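Carbon monoxide dehydrogenase (Thermococcus sp. AM4, PDB 6T7J) probably catalyses the reversible oxidation of carbon monoxide to carbon dioxide at a nickel-iron-sulfur cluster, nickel-free in this as-isolated protein. Local coordinates at residues I406-S418 with A485-V497. Residues are numbered along the deposited sequence; the frame is centred on the assembly and turned at random.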
loop_
_atom_site.group_PDB
_atom_site.type_symbol
_atom_site.label_atom_id
_atom_site.label_comp_id
_atom_site.label_asym_id
_atom_site.label_seq_id
_atom_site.Cartn_x
_atom_site.Cartn_y
_atom_site.Cartn_z
ATOM N N ILE A 406 -38.976 -10.948 -9.820
ATOM C CA ILE A 406 -38.675 -10.056 -8.704
ATOM C C ILE A 406 -39.310 -10.651 -7.454
ATOM O O ILE A 406 -40.529 -10.876 -7.444
ATOM C CB ILE A 406 -39.195 -8.634 -8.964
ATOM C CG1 ILE A 406 -38.589 -8.068 -10.250
ATOM C CG2 ILE A 406 -38.894 -7.729 -7.777
ATOM C CD1 ILE A 406 -39.215 -6.762 -10.696
ATOM N N PRO A 407 -38.544 -10.948 -6.407
ATOM C CA PRO A 407 -39.163 -11.441 -5.172
ATOM C C PRO A 407 -40.052 -10.373 -4.546
ATOM O O PRO A 407 -39.651 -9.216 -4.400
ATOM C CB PRO A 407 -37.963 -11.785 -4.282
ATOM C CG PRO A 407 -36.813 -11.946 -5.229
ATOM C CD PRO A 407 -37.073 -10.981 -6.343
ATOM N N LYS A 408 -41.275 -10.782 -4.183
ATOM C CA LYS A 408 -42.249 -9.879 -3.564
ATOM C C LYS A 408 -41.696 -9.207 -2.319
ATOM O O LYS A 408 -42.103 -8.090 -1.979
ATOM C CB LYS A 408 -43.521 -10.656 -3.205
ATOM C CG LYS A 408 -44.841 -9.879 -3.326
ATOM C CD LYS A 408 -44.981 -8.781 -2.270
ATOM C CE LYS A 408 -46.297 -8.032 -2.372
ATOM N NZ LYS A 408 -46.449 -7.056 -1.254
ATOM N N HIS A 409 -40.768 -9.865 -1.637
ATOM C CA HIS A 409 -40.409 -9.493 -0.279
ATOM C C HIS A 409 -39.868 -8.072 -0.208
ATOM O O HIS A 409 -38.885 -7.727 -0.873
ATOM C CB HIS A 409 -39.403 -10.499 0.259
ATOM C CG HIS A 409 -39.884 -11.913 0.163
ATOM N ND1 HIS A 409 -40.787 -12.447 1.054
ATOM C CD2 HIS A 409 -39.610 -12.891 -0.730
ATOM C CE1 HIS A 409 -41.038 -13.702 0.722
ATOM N NE2 HIS A 409 -40.336 -13.995 -0.356
ATOM N N LYS A 410 -40.535 -7.255 0.599
ATOM C CA LYS A 410 -40.242 -5.843 0.767
ATOM C C LYS A 410 -40.470 -5.510 2.234
ATOM O O LYS A 410 -41.352 -6.083 2.878
ATOM C CB LYS A 410 -41.136 -4.995 -0.152
ATOM C CG LYS A 410 -41.011 -3.493 -0.001
ATOM C CD LYS A 410 -41.678 -2.776 -1.172
ATOM C CE LYS A 410 -43.070 -3.335 -1.457
ATOM N NZ LYS A 410 -44.013 -2.283 -1.931
ATOM N N MET A 411 -39.661 -4.604 2.773
ATOM C CA MET A 411 -39.760 -4.309 4.196
ATOM C C MET A 411 -39.644 -2.812 4.429
ATOM O O MET A 411 -38.897 -2.131 3.730
ATOM C CB MET A 411 -38.677 -5.051 4.987
ATOM C CG MET A 411 -38.735 -4.829 6.487
ATOM S SD MET A 411 -40.355 -5.164 7.198
ATOM C CE MET A 411 -40.351 -6.956 7.252
ATOM N N GLU A 412 -40.379 -2.299 5.409
ATOM C CA GLU A 412 -40.263 -0.893 5.762
ATOM C C GLU A 412 -39.119 -0.699 6.747
ATOM O O GLU A 412 -38.867 -1.551 7.604
ATOM C CB GLU A 412 -41.565 -0.363 6.362
ATOM C CG GLU A 412 -41.513 1.119 6.679
ATOM C CD GLU A 412 -42.879 1.706 6.917
ATOM O OE1 GLU A 412 -42.989 2.643 7.732
ATOM O OE2 GLU A 412 -43.846 1.228 6.292
ATOM N N ALA A 413 -38.423 0.428 6.616
ATOM C CA ALA A 413 -37.286 0.725 7.470
ATOM C C ALA A 413 -37.234 2.217 7.749
ATOM O O ALA A 413 -37.397 3.033 6.836
ATOM C CB ALA A 413 -35.978 0.263 6.821
ATOM N N ILE A 414 -37.009 2.563 9.012
ATOM C CA ILE A 414 -36.772 3.938 9.427
ATOM C C ILE A 414 -35.266 4.142 9.500
ATOM O O ILE A 414 -34.585 3.513 10.319
ATOM C CB ILE A 414 -37.443 4.243 10.775
ATOM C CG1 ILE A 414 -38.955 4.035 10.678
ATOM C CG2 ILE A 414 -37.117 5.660 11.227
ATOM C CD1 ILE A 414 -39.685 4.260 11.980
ATOM N N ALA A 415 -34.746 5.009 8.642
ATOM C CA ALA A 415 -33.318 5.285 8.563
ATOM C C ALA A 415 -33.062 6.769 8.816
ATOM O O ALA A 415 -33.978 7.544 9.104
ATOM C CB ALA A 415 -32.757 4.856 7.205
ATOM N N GLY A 416 -31.794 7.156 8.710
ATOM C CA GLY A 416 -31.419 8.548 8.841
ATOM C C GLY A 416 -31.066 8.998 10.238
ATOM O O GLY A 416 -31.334 10.153 10.589
ATOM N N PHE A 417 -30.460 8.132 11.050
ATOM C CA PHE A 417 -30.150 8.462 12.440
ATOM C C PHE A 417 -28.676 8.842 12.548
ATOM O O PHE A 417 -27.832 8.071 13.003
ATOM C CB PHE A 417 -30.505 7.300 13.363
ATOM C CG PHE A 417 -31.982 7.079 13.511
ATOM C CD1 PHE A 417 -32.759 7.964 14.242
ATOM C CD2 PHE A 417 -32.595 5.991 12.912
ATOM C CE1 PHE A 417 -34.121 7.765 14.375
ATOM C CE2 PHE A 417 -33.956 5.787 13.041
ATOM C CZ PHE A 417 -34.719 6.676 13.774
ATOM N N SER A 418 -28.372 10.061 12.114
ATOM C CA SER A 418 -27.071 10.641 12.399
ATOM C C SER A 418 -27.001 11.052 13.870
ATOM O O SER A 418 -27.998 11.028 14.597
ATOM C CB SER A 418 -26.807 11.840 11.490
ATOM O OG SER A 418 -27.779 12.852 11.688
ATOM N N ALA A 485 -29.095 -5.317 5.973
ATOM C CA ALA A 485 -29.675 -6.571 6.447
ATOM C C ALA A 485 -30.758 -6.321 7.491
ATOM O O ALA A 485 -31.844 -6.912 7.437
ATOM C CB ALA A 485 -28.578 -7.468 7.018
ATOM N N ALA A 486 -30.471 -5.445 8.456
ATOM C CA ALA A 486 -31.445 -5.127 9.493
ATOM C C ALA A 486 -32.686 -4.478 8.898
ATOM O O ALA A 486 -33.809 -4.741 9.345
ATOM C CB ALA A 486 -30.813 -4.215 10.545
ATOM N N ALA A 487 -32.506 -3.634 7.881
ATOM C CA ALA A 487 -33.645 -2.991 7.240
ATOM C C ALA A 487 -34.487 -4.001 6.473
ATOM O O ALA A 487 -35.721 -3.939 6.504
ATOM C CB ALA A 487 -33.161 -1.875 6.313
ATOM N N MET A 488 -33.841 -4.943 5.783
ATOM C CA MET A 488 -34.593 -5.939 5.027
ATOM C C MET A 488 -35.301 -6.928 5.944
ATOM O O MET A 488 -36.348 -7.473 5.573
ATOM C CB MET A 488 -33.668 -6.679 4.064
ATOM C CG MET A 488 -33.092 -5.807 2.966
ATOM S SD MET A 488 -32.006 -6.728 1.866
ATOM C CE MET A 488 -30.779 -7.316 3.032
ATOM N N GLU A 489 -34.752 -7.180 7.135
ATOM C CA GLU A 489 -35.395 -8.122 8.043
ATOM C C GLU A 489 -36.630 -7.518 8.702
ATOM O O GLU A 489 -37.642 -8.204 8.882
ATOM C CB GLU A 489 -34.407 -8.592 9.109
ATOM C CG GLU A 489 -35.028 -9.514 10.140
ATOM C CD GLU A 489 -34.937 -10.974 9.739
ATOM O OE1 GLU A 489 -34.225 -11.281 8.759
ATOM O OE2 GLU A 489 -35.576 -11.816 10.407
ATOM N N GLY A 490 -36.569 -6.240 9.065
ATOM C CA GLY A 490 -37.674 -5.603 9.749
ATOM C C GLY A 490 -37.264 -5.050 11.095
ATOM O O GLY A 490 -38.105 -4.576 11.866
ATOM N N LEU A 491 -35.965 -5.107 11.388
ATOM C CA LEU A 491 -35.439 -4.605 12.650
ATOM C C LEU A 491 -35.386 -3.085 12.707
ATOM O O LEU A 491 -35.031 -2.535 13.755
ATOM C CB LEU A 491 -34.047 -5.184 12.898
ATOM C CG LEU A 491 -33.993 -6.705 13.049
ATOM C CD1 LEU A 491 -32.558 -7.177 13.177
ATOM C CD2 LEU A 491 -34.818 -7.150 14.249
ATOM N N MET A 492 -35.723 -2.398 11.616
ATOM C CA MET A 492 -35.782 -0.942 11.598
ATOM C C MET A 492 -37.176 -0.431 11.263
ATOM O O MET A 492 -37.343 0.768 11.015
ATOM C CB MET A 492 -34.754 -0.378 10.613
ATOM C CG MET A 492 -33.318 -0.526 11.086
ATOM S SD MET A 492 -32.096 -0.138 9.819
ATOM C CE MET A 492 -30.578 -0.450 10.718
ATOM N N SER A 493 -38.174 -1.307 11.244
ATOM C CA SER A 493 -39.554 -0.906 11.037
ATOM C C SER A 493 -40.167 -0.447 12.357
ATOM O O SER A 493 -39.663 -0.778 13.433
ATOM C CB SER A 493 -40.353 -2.066 10.448
ATOM O OG SER A 493 -40.314 -3.199 11.298
ATOM N N PRO A 494 -41.251 0.336 12.301
ATOM C CA PRO A 494 -41.855 0.830 13.551
ATOM C C PRO A 494 -42.281 -0.269 14.513
ATOM O O PRO A 494 -42.331 -0.025 15.725
ATOM C CB PRO A 494 -43.059 1.642 13.055
ATOM C CG PRO A 494 -42.672 2.082 11.688
ATOM C CD PRO A 494 -41.870 0.949 11.112
ATOM N N LYS A 495 -42.585 -1.469 14.017
ATOM C CA LYS A 495 -42.959 -2.582 14.881
ATOM C C LYS A 495 -41.758 -3.345 15.427
ATOM O O LYS A 495 -41.949 -4.260 16.237
ATOM C CB LYS A 495 -43.883 -3.552 14.132
ATOM C CG LYS A 495 -43.228 -4.284 12.962
ATOM C CD LYS A 495 -42.681 -5.652 13.367
ATOM C CE LYS A 495 -41.801 -6.239 12.269
ATOM N NZ LYS A 495 -40.666 -7.042 12.811
ATOM N N ALA A 496 -40.537 -3.001 15.005
ATOM C CA ALA A 496 -39.358 -3.731 15.467
ATOM C C ALA A 496 -39.214 -3.672 16.980
ATOM O O ALA A 496 -38.637 -4.583 17.583
ATOM C CB ALA A 496 -38.100 -3.180 14.799
ATOM N N VAL A 497 -39.742 -2.625 17.609
ATOM C CA VAL A 497 -39.712 -2.473 19.060
ATOM C C VAL A 497 -40.325 -3.695 19.750
ATOM O O VAL A 497 -39.985 -4.003 20.898
ATOM C CB VAL A 497 -40.422 -1.166 19.466
ATOM C CG1 VAL A 497 -40.570 -1.059 20.963
ATOM C CG2 VAL A 497 -39.648 0.034 18.943
#
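M411 lays its side chain over the C-terminal turn of helix 480-489, where the helix gives way at G490 and passes into a type I turn, G490 to S493. Strand 411-415, paired antiparallel with strand 248-252, crosses this end, its axis passing 7.0 Å from that of the segment 485-489. With CG anti to the backbone N (chi1 -178°) and bends at chi2 and chi3, the M411 chain curls over the G490 backbone. Its CG sits 3.1 Å from A487 O. Its CE reaches E489 O at 3.4 Å. Cut back to an alanine, this position would keep CB near M488 O but is likely to open a gap over G490 CA and E489 O. Beside it, A413 CB meets A487 CB at 3.6 Å and also packs on M492 CB. E412 carries its carboxylate to K249 on the partner strand, while its carbonyl O lies 3.2 Å from S493 CB. S493 turns OG back to G490 O, donating at 2.7 Å, which braces the turn. Farther along, I414 CD1 touches P494 CG at 3.7 Å. The strand is tied to the turn by a nearly straight backbone bond, I414 N to M492 O (2.7 Å, 167°), whose donor stands above the carbonyl plane.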